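Local coordinates for uncharacterized protein (Staphylococcus aureus subsp. aureus Mu50, PDB 4EBG), which is of unknown function but is a secreted protein of the DUF4467 family with a cystatin-like fold, at residues Q3-K8 with Y65-G70; K8-Q13 with E34-H39; G44-I49 with I81-D86. All coordinates share one frame; numbering follows the deposited sequence.

Contact 1. Residues Q3-K8 with Y65-G70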
ATOM      1  N   GLN B   3       6.561  25.231   1.543  1.00 14.11           N
ATOM      2  CA  GLN B   3       7.473  24.088   1.535  1.00 14.79           C
ATOM      3  C   GLN B   3       7.337  23.159   2.748  1.00 14.32           C
ATOM      4  O   GLN B   3       7.427  21.956   2.627  1.00 14.89           O
ATOM      5  CB  GLN B   3       8.902  24.509   1.261  1.00 14.84           C
ATOM      6  CG  GLN B   3       9.871  23.308   1.104  1.00 16.54           C
ATOM      7  CD  GLN B   3       9.543  22.462  -0.095  1.00 18.20           C
ATOM      8  OE1 GLN B   3       9.273  22.980  -1.190  1.00 20.32           O
ATOM      9  NE2 GLN B   3       9.498  21.153   0.099  1.00 19.73           N
ATOM     10  N   LYS B   4       7.071  23.702   3.921  1.00 14.47           N
ATOM     11  CA  LYS B   4       6.878  22.878   5.131  0.60 17.75           C
ATOM     12  C   LYS B   4       5.731  21.886   4.902  1.00 17.19           C
ATOM     13  O   LYS B   4       5.816  20.706   5.248  1.00 18.05           O
ATOM     14  CB  LYS B   4       6.595  23.759   6.362  0.60 19.96           C
ATOM     15  CG  LYS B   4       6.163  22.987   7.632  0.60 23.89           C
ATOM     16  CD  LYS B   4       6.147  23.859   8.876  0.60 26.29           C
ATOM     17  CE  LYS B   4       5.149  23.334   9.902  0.60 28.08           C
ATOM     18  NZ  LYS B   4       5.332  23.934  11.267  0.60 32.21           N
ATOM     19  N   ASP B   5       4.646  22.368   4.315  1.00 14.33           N
ATOM     20  CA  ASP B   5       3.505  21.521   4.056  1.00 14.34           C
ATOM     21  C   ASP B   5       3.714  20.578   2.898  1.00 11.84           C
ATOM     22  O   ASP B   5       3.256  19.448   2.935  1.00 12.99           O
ATOM     23  CB  ASP B   5       2.229  22.339   3.944  1.00 17.40           C
ATOM     24  CG  ASP B   5       1.743  22.850   5.330  1.00 23.17           C
ATOM     25  OD1 ASP B   5       2.257  22.412   6.402  1.00 25.13           O
ATOM     26  OD2 ASP B   5       0.858  23.703   5.342  1.00 28.22           O
ATOM     27  N   ILE B   6       4.415  21.015   1.869  1.00 11.58           N
ATOM     28  CA  ILE B   6       4.790  20.096   0.804  1.00 11.22           C
ATOM     29  C   ILE B   6       5.658  18.955   1.379  1.00 12.57           C
ATOM     30  O   ILE B   6       5.477  17.797   0.983  1.00 11.83           O
ATOM     31  CB  ILE B   6       5.512  20.842  -0.334  1.00 11.46           C
ATOM     32  CG1 ILE B   6       4.554  21.849  -1.019  1.00 12.45           C
ATOM     33  CG2 ILE B   6       6.095  19.909  -1.330  1.00 13.42           C
ATOM     34  CD1 ILE B   6       5.308  22.893  -1.871  1.00 12.72           C
ATOM     35  N   ASP B   7       6.575  19.283   2.286  1.00 13.47           N
ATOM     36  CA  ASP B   7       7.389  18.268   2.897  1.00 14.37           C
ATOM     37  C   ASP B   7       6.527  17.220   3.638  1.00 13.54           C
ATOM     38  O   ASP B   7       6.818  16.042   3.609  1.00 14.12           O
ATOM     39  CB  ASP B   7       8.348  18.932   3.913  1.00 17.11           C
ATOM     40  CG  ASP B   7       9.547  19.641   3.264  1.00 21.18           C
ATOM     41  OD1 ASP B   7       9.835  19.392   2.088  1.00 24.07           O
ATOM     42  OD2 ASP B   7      10.226  20.437   3.964  1.00 32.54           O
ATOM     43  N   LYS B   8       5.485  17.674   4.331  1.00 12.80           N
ATOM     44  CA  LYS B   8       4.555  16.790   4.998  1.00 13.30           C
ATOM     45  C   LYS B   8       3.893  15.843   4.009  1.00 12.03           C
ATOM     46  O   LYS B   8       3.682  14.683   4.332  1.00 15.05           O
ATOM     47  CB  LYS B   8       3.492  17.562   5.784  1.00 14.19           C
ATOM     48  CG  LYS B   8       4.044  18.386   6.957  1.00 17.93           C
ATOM     49  CD  LYS B   8       2.959  19.158   7.648  1.00 19.50           C
ATOM     50  CE  LYS B   8       3.485  20.099   8.740  1.00 22.78           C
ATOM     51  NZ  LYS B   8       2.469  21.143   9.111  1.00 28.03           N
ATOM     52  N   TYR B  65      -3.986  15.881  -1.661  1.00 11.48           N
ATOM     53  CA  TYR B  65      -3.905  15.927  -0.221  1.00 11.60           C
ATOM     54  C   TYR B  65      -4.597  17.182   0.265  1.00 11.60           C
ATOM     55  O   TYR B  65      -4.540  18.253  -0.384  1.00 12.27           O
ATOM     56  CB  TYR B  65      -2.425  15.970   0.248  1.00 11.24           C
ATOM     57  CG  TYR B  65      -1.697  14.673   0.103  1.00 12.25           C
ATOM     58  CD1 TYR B  65      -1.284  14.214  -1.114  1.00 12.23           C
ATOM     59  CD2 TYR B  65      -1.420  13.904   1.198  1.00 12.50           C
ATOM     60  CE1 TYR B  65      -0.634  13.007  -1.239  1.00 11.24           C
ATOM     61  CE2 TYR B  65      -0.744  12.694   1.086  1.00 12.82           C
ATOM     62  CZ  TYR B  65      -0.360  12.261  -0.111  1.00 12.32           C
ATOM     63  OH  TYR B  65       0.301  11.048  -0.175  1.00 16.01           O
ATOM     64  N   GLU B  66      -5.143  17.064   1.461  1.00 13.52           N
ATOM     65  CA  GLU B  66      -5.592  18.257   2.190  1.00 15.32           C
ATOM     66  C   GLU B  66      -4.680  18.454   3.374  1.00 16.31           C
ATOM     67  O   GLU B  66      -4.194  17.479   3.974  1.00 17.47           O
ATOM     68  CB  GLU B  66      -7.009  18.060   2.692  1.00 17.22           C
ATOM     69  CG  GLU B  66      -7.997  18.009   1.589  1.00 21.55           C
ATOM     70  CD  GLU B  66      -9.397  17.990   2.089  1.00 28.08           C
ATOM     71  OE1 GLU B  66      -9.931  19.078   2.412  1.00 32.15           O
ATOM     72  OE2 GLU B  66      -9.933  16.875   2.169  1.00 27.90           O
ATOM     73  N   ILE B  67      -4.438  19.713   3.710  1.00 16.85           N
ATOM     74  CA  ILE B  67      -3.681  20.042   4.889  1.00 18.11           C
ATOM     75  C   ILE B  67      -4.741  20.474   5.891  1.00 19.12           C
ATOM     76  O   ILE B  67      -5.429  21.479   5.692  1.00 21.60           O
ATOM     77  CB  ILE B  67      -2.697  21.186   4.670  1.00 18.89           C
ATOM     78  CG1 ILE B  67      -1.688  20.854   3.559  1.00 19.43           C
ATOM     79  CG2 ILE B  67      -1.958  21.438   5.921  1.00 21.93           C
ATOM     80  CD1 ILE B  67      -0.855  19.544   3.742  1.00 22.39           C
ATOM     81  N   LYS B  68      -4.927  19.649   6.918  1.00 20.43           N
ATOM     82  CA  LYS B  68      -5.906  19.925   7.953  0.50 22.61           C
ATOM     83  C   LYS B  68      -5.260  19.734   9.317  1.00 23.08           C
ATOM     84  O   LYS B  68      -4.606  18.744   9.588  1.00 20.91           O
ATOM     85  CB  LYS B  68      -7.140  19.044   7.810  0.50 25.10           C
ATOM     86  CG  LYS B  68      -8.157  19.528   6.803  0.50 28.10           C
ATOM     87  CD  LYS B  68      -9.426  18.685   6.898  0.50 29.54           C
ATOM     88  CE  LYS B  68     -10.149  18.606   5.572  0.50 32.67           C
ATOM     89  NZ  LYS B  68     -10.920  17.334   5.438  0.50 33.33           N
ATOM     90  N   ASP B  69      -5.428  20.741  10.162  1.00 24.33           N
ATOM     91  CA  ASP B  69      -4.786  20.771  11.496  1.00 24.74           C
ATOM     92  C   ASP B  69      -3.284  20.461  11.467  1.00 26.67           C
ATOM     93  O   ASP B  69      -2.762  19.705  12.304  1.00 25.77           O
ATOM     94  CB  ASP B  69      -5.527  19.829  12.431  1.00 25.19           C
ATOM     95  CG  ASP B  69      -6.988  20.210  12.597  1.00 28.01           C
ATOM     96  OD1 ASP B  69      -7.297  21.399  12.846  1.00 34.03           O
ATOM     97  OD2 ASP B  69      -7.848  19.338  12.438  1.00 29.56           O
ATOM     98  N   GLY B  70      -2.606  21.072  10.494  1.00 26.38           N
ATOM     99  CA  GLY B  70      -1.152  20.917  10.308  1.00 26.64           C
ATOM    100  C   GLY B  70      -0.673  19.557   9.814  1.00 26.10           C
ATOM    101  O   GLY B  70       0.538  19.290   9.801  1.00 27.84           O
TER
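The carboxylate of D5 and the side chain of I67 meet over a face. I67 CG2 stands about 3.6 Å above the carboxylate plane, nearest to D5 OD2 at 3.7 Å, while OD1 is taken up by K8 NZ, which meets it nearly along its C-O axis at 3.0 Å. The second flat group is the carbonyl of G70: K8 NZ donates to G70 O at 2.8 Å, with a C=O...donor angle of 123° and the donor tilted 32° from the carbonyl plane. These contacts set the first turns of helix 3-23 against the end of strand 60-68, part of the helix-on-antiparallel-sheet packing of the cystatin-like fold.

The strand turns back at D69 and G70 into strand 71-74. Both residues have positive phi, consistent with a type I' turn, and K8 joins the helix to this turn. Beyond CG the K8 chain is extended, and this length brings the ammonium to the carbonyl of G70; its CD and CE also lie near G70 O. One nitrogen therefore holds an acceptor on each segment. D5 and K8, three residues apart on the helix, form a salt bridge, so the charge near the turn is probably balanced within the helix itself.

I67 supplies the apolar half. Its CD1 approaches the backbone side of D5, and the same side chain packs on V9 and I47, linking this exposed end to the interior. Farther into the sheet, the hydroxyl of Y65 is hydrogen-bonded to Q13. With CG1 beside the backbone N and chi2 at -56°, I67 directs CD1 toward the helix, where D5 CB lies 4.2 Å from I67 CD1.

Contact 2. Residues K8-Q13 with E34-H39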
ATOM      1  N   LYS B   8       5.485  17.674   4.331  1.00 12.80           N
ATOM      2  CA  LYS B   8       4.555  16.790   4.998  1.00 13.30           C
ATOM      3  C   LYS B   8       3.893  15.843   4.009  1.00 12.03           C
ATOM      4  O   LYS B   8       3.682  14.683   4.332  1.00 15.05           O
ATOM      5  CB  LYS B   8       3.492  17.562   5.784  1.00 14.19           C
ATOM      6  CG  LYS B   8       4.044  18.386   6.957  1.00 17.93           C
ATOM      7  CD  LYS B   8       2.959  19.158   7.648  1.00 19.50           C
ATOM      8  CE  LYS B   8       3.485  20.099   8.740  1.00 22.78           C
ATOM      9  NZ  LYS B   8       2.469  21.143   9.111  1.00 28.03           N
ATOM     10  N   VAL B   9       3.484  16.386   2.874  1.00 11.98           N
ATOM     11  CA  VAL B   9       2.848  15.583   1.820  1.00 10.68           C
ATOM     12  C   VAL B   9       3.787  14.490   1.328  1.00 10.88           C
ATOM     13  O   VAL B   9       3.399  13.309   1.267  1.00 11.30           O
ATOM     14  CB  VAL B   9       2.314  16.486   0.662  1.00 11.03           C
ATOM     15  CG1 VAL B   9       1.905  15.634  -0.518  1.00 11.58           C
ATOM     16  CG2 VAL B   9       1.118  17.323   1.162  1.00 12.25           C
ATOM     17  N   TYR B  10       5.026  14.844   0.974  1.00 11.12           N
ATOM     18  CA  TYR B  10       5.943  13.842   0.463  1.00 11.03           C
ATOM     19  C   TYR B  10       6.313  12.839   1.568  1.00 10.61           C
ATOM     20  O   TYR B  10       6.465  11.654   1.251  1.00 11.61           O
ATOM     21  CB  TYR B  10       7.190  14.475  -0.192  1.00 12.22           C
ATOM     22  CG  TYR B  10       6.887  14.931  -1.612  1.00 10.96           C
ATOM     23  CD1 TYR B  10       6.973  14.071  -2.654  1.00 10.30           C
ATOM     24  CD2 TYR B  10       6.417  16.208  -1.875  1.00 11.95           C
ATOM     25  CE1 TYR B  10       6.624  14.455  -3.935  1.00 11.99           C
ATOM     26  CE2 TYR B  10       6.066  16.600  -3.151  1.00 10.18           C
ATOM     27  CZ  TYR B  10       6.156  15.726  -4.170  1.00 10.66           C
ATOM     28  OH  TYR B  10       5.787  16.053  -5.438  1.00 11.72           O
ATOM     29  N   LYS B  11       6.393  13.281   2.809  1.00 11.88           N
ATOM     30  CA  LYS B  11       6.676  12.314   3.879  1.00 14.39           C
ATOM     31  C   LYS B  11       5.554  11.295   3.966  1.00 13.51           C
ATOM     32  O   LYS B  11       5.781  10.082   4.091  1.00 13.50           O
ATOM     33  CB  LYS B  11       6.854  13.057   5.188  1.00 15.66           C
ATOM     34  CG  LYS B  11       7.049  12.109   6.367  1.00 17.20           C
ATOM     35  CD  LYS B  11       7.450  12.873   7.653  1.00 27.48           C
ATOM     36  CE  LYS B  11       7.504  11.971   8.859  1.00 32.07           C
ATOM     37  NZ  LYS B  11       6.161  11.642   9.385  1.00 37.27           N
ATOM     38  N   GLU B  12       4.306  11.774   3.935  1.00 12.29           N
ATOM     39  CA  GLU B  12       3.161  10.904   4.058  1.00 12.90           C
ATOM     40  C   GLU B  12       3.110   9.958   2.843  1.00 11.16           C
ATOM     41  O   GLU B  12       2.832   8.784   3.004  1.00 13.10           O
ATOM     42  CB  GLU B  12       1.880  11.728   4.188  1.00 14.67           C
ATOM     43  CG  GLU B  12       0.656  10.905   4.367  1.00 18.95           C
ATOM     44  CD  GLU B  12       0.582  10.165   5.677  1.00 27.03           C
ATOM     45  OE1 GLU B  12       1.325  10.504   6.624  1.00 25.02           O
ATOM     46  OE2 GLU B  12      -0.273   9.247   5.748  1.00 33.37           O
ATOM     47  N   GLN B  13       3.340  10.480   1.641  1.00 10.12           N
ATOM     48  CA  GLN B  13       3.309   9.653   0.480  1.00  9.77           C
ATOM     49  C   GLN B  13       4.330   8.537   0.604  1.00 10.71           C
ATOM     50  O   GLN B  13       4.060   7.365   0.271  1.00 11.62           O
ATOM     51  CB  GLN B  13       3.601  10.457  -0.791  1.00 11.09           C
ATOM     52  CG  GLN B  13       3.442   9.606  -2.086  1.00 12.32           C
ATOM     53  CD  GLN B  13       2.035   9.299  -2.430  1.00 11.81           C
ATOM     54  OE1 GLN B  13       1.241  10.210  -2.489  1.00 14.49           O
ATOM     55  NE2 GLN B  13       1.706   8.043  -2.713  1.00 13.06           N
ATOM     56  N   GLU B  34      11.811  16.737  -6.401  1.00 11.57           N
ATOM     57  CA  GLU B  34      12.515  17.248  -7.574  1.00 11.71           C
ATOM     58  C   GLU B  34      12.377  16.341  -8.808  1.00 11.75           C
ATOM     59  O   GLU B  34      12.711  16.740  -9.881  1.00 13.95           O
ATOM     60  CB  GLU B  34      13.993  17.478  -7.292  1.00 14.18           C
ATOM     61  CG  GLU B  34      14.804  16.193  -7.085  1.00 16.73           C
ATOM     62  CD  GLU B  34      14.962  15.774  -5.623  1.00 19.84           C
ATOM     63  OE1 GLU B  34      14.088  16.174  -4.774  1.00 18.76           O
ATOM     64  OE2 GLU B  34      15.973  15.038  -5.329  1.00 20.62           O
ATOM     65  N   ASP B  35      11.817  15.157  -8.640  1.00 10.95           N
ATOM     66  CA  ASP B  35      11.500  14.245  -9.730  1.00 12.21           C
ATOM     67  C   ASP B  35       9.987  14.108  -9.932  1.00 12.58           C
ATOM     68  O   ASP B  35       9.516  13.192 -10.636  1.00 15.14           O
ATOM     69  CB  ASP B  35      12.098  12.875  -9.460  1.00 13.30           C
ATOM     70  CG  ASP B  35      13.609  12.869  -9.454  1.00 15.75           C
ATOM     71  OD1 ASP B  35      14.225  13.753 -10.095  1.00 18.68           O
ATOM     72  OD2 ASP B  35      14.167  11.969  -8.814  1.00 17.59           O
ATOM     73  N   SER B  36       9.217  14.995  -9.300  1.00 10.83           N
ATOM     74  CA  SER B  36       7.765  14.888  -9.262  1.00  9.60           C
ATOM     75  C   SER B  36       7.169  16.225  -9.723  1.00 10.62           C
ATOM     76  O   SER B  36       7.917  17.203  -9.971  1.00 11.34           O
ATOM     77  CB  SER B  36       7.327  14.540  -7.859  1.00 10.62           C
ATOM     78  OG  SER B  36       7.901  13.303  -7.419  1.00 11.45           O
ATOM     79  N   ASN B  37       5.851  16.271  -9.811  1.00 10.36           N
ATOM     80  CA  ASN B  37       5.106  17.482 -10.043  1.00  9.26           C
ATOM     81  C   ASN B  37       4.322  17.830  -8.805  1.00  9.92           C
ATOM     82  O   ASN B  37       3.683  16.978  -8.199  1.00 10.54           O
ATOM     83  CB  ASN B  37       4.199  17.306 -11.241  1.00 10.83           C
ATOM     84  CG  ASN B  37       4.971  17.130 -12.511  1.00 11.13           C
ATOM     85  OD1 ASN B  37       6.105  17.635 -12.633  1.00 11.58           O
ATOM     86  ND2 ASN B  37       4.356  16.460 -13.485  1.00 12.26           N
ATOM     87  N   THR B  38       4.355  19.098  -8.360  1.00  9.45           N
ATOM     88  CA  THR B  38       3.664  19.594  -7.208  1.00  9.42           C
ATOM     89  C   THR B  38       2.919  20.870  -7.527  1.00  9.71           C
ATOM     90  O   THR B  38       3.492  21.792  -8.135  1.00 10.39           O
ATOM     91  CB  THR B  38       4.639  19.856  -6.027  1.00 10.55           C
ATOM     92  OG1 THR B  38       5.462  18.715  -5.838  1.00 11.24           O
ATOM     93  CG2 THR B  38       3.926  20.221  -4.773  1.00 11.48           C
ATOM     94  N   HIS B  39       1.653  20.943  -7.142  1.00  8.65           N
ATOM     95  CA  HIS B  39       0.857  22.144  -7.239  1.00  9.30           C
ATOM     96  C   HIS B  39       0.131  22.396  -5.932  1.00  8.23           C
ATOM     97  O   HIS B  39      -0.413  21.461  -5.330  1.00 10.37           O
ATOM     98  CB  HIS B  39      -0.172  22.070  -8.359  1.00 11.71           C
ATOM     99  CG  HIS B  39       0.432  22.078  -9.731  1.00 13.02           C
ATOM    100  ND1 HIS B  39       0.930  20.949 -10.328  1.00 14.02           N
ATOM    101  CD2 HIS B  39       0.631  23.093 -10.615  1.00 15.18           C
ATOM    102  CE1 HIS B  39       1.402  21.260 -11.527  1.00 15.21           C
ATOM    103  NE2 HIS B  39       1.199  22.544 -11.741  1.00 16.70           N
TER
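Y10 reaches from the helix to T38, and the one hydrogen bond between the two segments forms there: Y10 OH donates to T38 OG1 at 2.7 Å. The acceptor sits at the ring edge, in plane, and the angle CZ-OH-OG1 is about 114°, close to the direction a phenolic O-H prefers. Y10 points its ring toward the strand with CG beside the backbone N (chi1 -81°), while T38 turns OG1 rather than its methyl to meet it. The bond gives the buried hydroxyl a partner although the nearest CA atoms, those of Y10 and T38, are still 9.9 Å apart.

Van der Waals contacts complete the seat of the phenol. S36 CB lies 3.2 Å from Y10 OH, a close approach, and S36 OG is 3.9 Å from Y10 CE1, oblique to the ring. The serine hydroxyl is engaged elsewhere, with the carbonyl of K32, so its role toward the tyrosine is one of packing. I31, Q33 and I49 also pack on the Y10 side chain.

Backbone bonds anchor both ends. Y10 rides on a regular helix, in which E12 N bonds to K8 O and Q13 N to V9 O at 2.9 Å. On the strand side, N37 and H39 pair with G50 and V48, and T38 pairs with D93, so the threonine belongs to an inner strand of the sheet. A long N-terminal helix packed across a curved antiparallel sheet in this way is the hallmark of the cystatin-like fold.

Contact 3. Residues G44-I49 with I81-D86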
ATOM      1  N   GLY B  44      -2.745  26.757   0.245  1.00 16.68           N
ATOM      2  CA  GLY B  44      -2.157  25.692   1.016  1.00 18.15           C
ATOM      3  C   GLY B  44      -3.127  24.636   1.514  1.00 17.76           C
ATOM      4  O   GLY B  44      -2.675  23.665   2.100  1.00 24.18           O
ATOM      5  N   LYS B  45      -4.417  24.777   1.267  1.00 18.42           N
ATOM      6  CA  LYS B  45      -5.391  23.860   1.819  1.00 18.99           C
ATOM      7  C   LYS B  45      -5.385  22.539   1.037  1.00 16.22           C
ATOM      8  O   LYS B  45      -5.677  21.499   1.603  1.00 15.71           O
ATOM      9  CB  LYS B  45      -6.805  24.452   1.828  1.00 20.54           C
ATOM     10  CG  LYS B  45      -7.025  25.503   2.868  1.00 24.88           C
ATOM     11  CD  LYS B  45      -8.503  25.724   3.122  1.00 33.71           C
ATOM     12  CE  LYS B  45      -9.222  26.260   1.917  1.00 37.81           C
ATOM     13  NZ  LYS B  45     -10.345  27.173   2.325  1.00 44.77           N
ATOM     14  N   VAL B  46      -5.088  22.609  -0.261  1.00 13.66           N
ATOM     15  CA  VAL B  46      -5.047  21.403  -1.126  1.00 12.03           C
ATOM     16  C   VAL B  46      -3.710  21.369  -1.877  1.00 11.42           C
ATOM     17  O   VAL B  46      -3.300  22.367  -2.478  1.00 13.26           O
ATOM     18  CB  VAL B  46      -6.244  21.353  -2.157  1.00 12.59           C
ATOM     19  CG1 VAL B  46      -6.131  20.160  -3.115  1.00 13.77           C
ATOM     20  CG2 VAL B  46      -7.579  21.400  -1.368  1.00 18.14           C
ATOM     21  N   ILE B  47      -3.021  20.236  -1.841  1.00 11.41           N
ATOM     22  CA  ILE B  47      -1.785  20.037  -2.551  1.00  9.93           C
ATOM     23  C   ILE B  47      -1.924  18.786  -3.399  1.00  9.68           C
ATOM     24  O   ILE B  47      -2.317  17.750  -2.908  1.00 11.05           O
ATOM     25  CB  ILE B  47      -0.594  19.937  -1.551  1.00 10.89           C
ATOM     26  CG1 ILE B  47      -0.525  21.210  -0.696  1.00 11.61           C
ATOM     27  CG2 ILE B  47       0.713  19.672  -2.284  1.00 11.92           C
ATOM     28  CD1 ILE B  47       0.652  21.207   0.335  1.00 14.40           C
ATOM     29  N   VAL B  48      -1.624  18.892  -4.698  1.00  8.85           N
ATOM     30  CA  VAL B  48      -1.712  17.802  -5.648  1.00  8.64           C
ATOM     31  C   VAL B  48      -0.321  17.485  -6.095  1.00  9.02           C
ATOM     32  O   VAL B  48       0.418  18.372  -6.545  1.00  9.94           O
ATOM     33  CB  VAL B  48      -2.633  18.155  -6.836  1.00  9.25           C
ATOM     34  CG1 VAL B  48      -2.649  16.958  -7.789  1.00 12.25           C
ATOM     35  CG2 VAL B  48      -4.037  18.500  -6.418  1.00 12.15           C
ATOM     36  N   ILE B  49       0.057  16.199  -6.004  1.00  9.04           N
ATOM     37  CA  ILE B  49       1.327  15.728  -6.451  1.00  8.52           C
ATOM     38  C   ILE B  49       1.158  14.692  -7.535  1.00  8.83           C
ATOM     39  O   ILE B  49       0.211  13.931  -7.523  1.00 10.84           O
ATOM     40  CB  ILE B  49       2.241  15.213  -5.307  1.00  9.34           C
ATOM     41  CG1 ILE B  49       1.653  13.974  -4.655  1.00 11.40           C
ATOM     42  CG2 ILE B  49       2.503  16.367  -4.320  1.00 10.67           C
ATOM     43  CD1 ILE B  49       2.596  13.367  -3.574  1.00 12.23           C
ATOM     44  N   ILE B  81      -6.788  15.236 -11.194  1.00 13.93           N
ATOM     45  CA  ILE B  81      -6.671  15.738 -12.567  1.00 15.05           C
ATOM     46  C   ILE B  81      -7.695  16.847 -12.757  1.00 13.14           C
ATOM     47  O   ILE B  81      -7.404  17.930 -13.300  1.00 14.22           O
ATOM     48  CB  ILE B  81      -6.906  14.594 -13.576  1.00 19.25           C
ATOM     49  CG1 ILE B  81      -5.866  13.489 -13.376  1.00 24.35           C
ATOM     50  CG2 ILE B  81      -6.864  15.119 -14.976  1.00 20.85           C
ATOM     51  CD1 ILE B  81      -4.473  13.964 -13.136  1.00 20.73           C
ATOM     52  N   LYS B  82      -8.938  16.568 -12.367  1.00 13.36           N
ATOM     53  CA  LYS B  82      -9.969  17.541 -12.465  1.00 13.48           C
ATOM     54  C   LYS B  82      -9.627  18.758 -11.600  1.00 11.39           C
ATOM     55  O   LYS B  82      -9.874  19.908 -11.975  1.00 12.17           O
ATOM     56  CB  LYS B  82     -11.300  16.949 -12.035  1.00 14.65           C
ATOM     57  CG  LYS B  82     -12.439  17.918 -12.077  1.00 16.76           C
ATOM     58  CD  LYS B  82     -13.749  17.320 -11.584  1.00 20.75           C
ATOM     59  CE  LYS B  82     -14.891  18.347 -11.656  1.00 28.52           C
ATOM     60  NZ  LYS B  82     -14.965  19.127 -12.961  1.00 36.21           N
ATOM     61  N   TYR B  83      -9.076  18.511 -10.420  1.00 11.38           N
ATOM     62  CA  TYR B  83      -8.806  19.604  -9.512  1.00 11.09           C
ATOM     63  C   TYR B  83      -7.828  20.568 -10.166  1.00 11.03           C
ATOM     64  O   TYR B  83      -7.956  21.796 -10.069  1.00 11.67           O
ATOM     65  CB  TYR B  83      -8.264  19.092  -8.163  1.00 10.59           C
ATOM     66  CG  TYR B  83      -8.439  20.096  -7.076  1.00 10.23           C
ATOM     67  CD1 TYR B  83      -7.519  21.129  -6.876  1.00 10.90           C
ATOM     68  CD2 TYR B  83      -9.558  20.052  -6.275  1.00 11.71           C
ATOM     69  CE1 TYR B  83      -7.720  22.093  -5.905  1.00 11.35           C
ATOM     70  CE2 TYR B  83      -9.746  21.023  -5.257  1.00 10.59           C
ATOM     71  CZ  TYR B  83      -8.847  22.054  -5.098  1.00 11.01           C
ATOM     72  OH  TYR B  83      -9.012  23.034  -4.166  1.00 12.49           O
HETATM   73  N   MSE B  84      -6.774  20.028 -10.769  1.00 10.81           N
HETATM   74  CA  MSE B  84      -5.757  20.908 -11.395  1.00 10.95           C
HETATM   75  C   MSE B  84      -6.324  21.693 -12.564  1.00 11.49           C
HETATM   76  O   MSE B  84      -5.966  22.818 -12.813  1.00 12.70           O
HETATM   77  CB  MSE B  84      -4.560  20.088 -11.852  1.00 10.45           C
HETATM   78  CG  MSE B  84      -3.778  19.428 -10.730  1.00 10.46           C
HETATM   79 SE   MSE B  84      -2.213  18.473 -11.348  0.75 13.50          SE
HETATM   80  CE  MSE B  84      -3.068  17.061 -12.132  1.00 19.43           C
ATOM     81  N   LYS B  85      -7.211  21.065 -13.294  1.00 11.07           N
ATOM     82  CA  LYS B  85      -7.881  21.695 -14.444  1.00 11.93           C
ATOM     83  C   LYS B  85      -8.704  22.899 -14.046  1.00 11.76           C
ATOM     84  O   LYS B  85      -8.799  23.900 -14.736  1.00 11.97           O
ATOM     85  CB  LYS B  85      -8.757  20.618 -15.161  1.00 12.61           C
ATOM     86  CG  LYS B  85      -9.598  21.201 -16.267  1.00 13.96           C
ATOM     87  CD  LYS B  85     -10.324  20.113 -17.024  1.00 16.07           C
ATOM     88  CE  LYS B  85     -11.321  19.342 -16.230  1.00 16.03           C
ATOM     89  NZ  LYS B  85     -12.529  20.127 -15.864  1.00 20.33           N
ATOM     90  N   ASP B  86      -9.358  22.719 -12.915  1.00 11.31           N
ATOM     91  CA  ASP B  86     -10.440  23.599 -12.485  1.00 12.01           C
ATOM     92  C   ASP B  86     -10.007  24.734 -11.598  1.00 12.16           C
ATOM     93  O   ASP B  86     -10.823  25.615 -11.329  1.00 14.80           O
ATOM     94  CB  ASP B  86     -11.526  22.800 -11.772  1.00 13.09           C
ATOM     95  CG  ASP B  86     -12.342  21.952 -12.685  1.00 17.87           C
ATOM     96  OD1 ASP B  86     -12.117  21.974 -13.917  1.00 20.66           O
ATOM     97  OD2 ASP B  86     -13.222  21.220 -12.157  1.00 20.88           O
TER
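V46 packs a methyl on the ring of Y83: CG1 lies 4.0 Å from the ring centroid and 21° off its normal, a CH-pi contact over one face, offset toward the rim. The other methyl, V46 CG2, approaches Y83 OH at 3.5 Å. Two residues further along the strand, on the same face, V48 CG1 meets the selenium of M84, a selenomethionine, at 3.9 Å. In this cystatin-like fold the pairs seat helix 80-86 on the sheet face opposite helix 3-23, since V46 and V48 point toward residues 81-86 whereas the alternate I47 and I49 touch the long helix.

The axes of strand 46-49 and helix 81-86 come within 9.5 Å and cross at -116°. With CG anti to the backbone N (chi1 -159°), the ring of Y83 is turned toward the strand.

A second shell fixes the ring further: H87 stacks with it and Y41 meets it edge-to-face. Y41 also stands opposite a classic beta bulge at K45 and V46. Outermost, K82 and K85 share D86; K82 NZ reaches the syn lone pair of D86 OD2 at 2.8 Å.

In the fold
From the N terminus, helix 3-23 supplies one side of contacts 1 and 2. Contact 2 closes first, when the chain enters strand 37-41, and it nests inside the longer loop that contact 1 closes at the end of strand 60-68. Contact 3 opens on strand 46-52, after contact 2 has closed, and is completed by helix 80-86 beyond contact 1, so contacts 1 and 3 cross while 2 and 3 run in series. The three are joined through one sheet: I67 N bonds to K45 O and H39 O to V48 N. Together they tie the long helix to one sheet face and the short helix to the other.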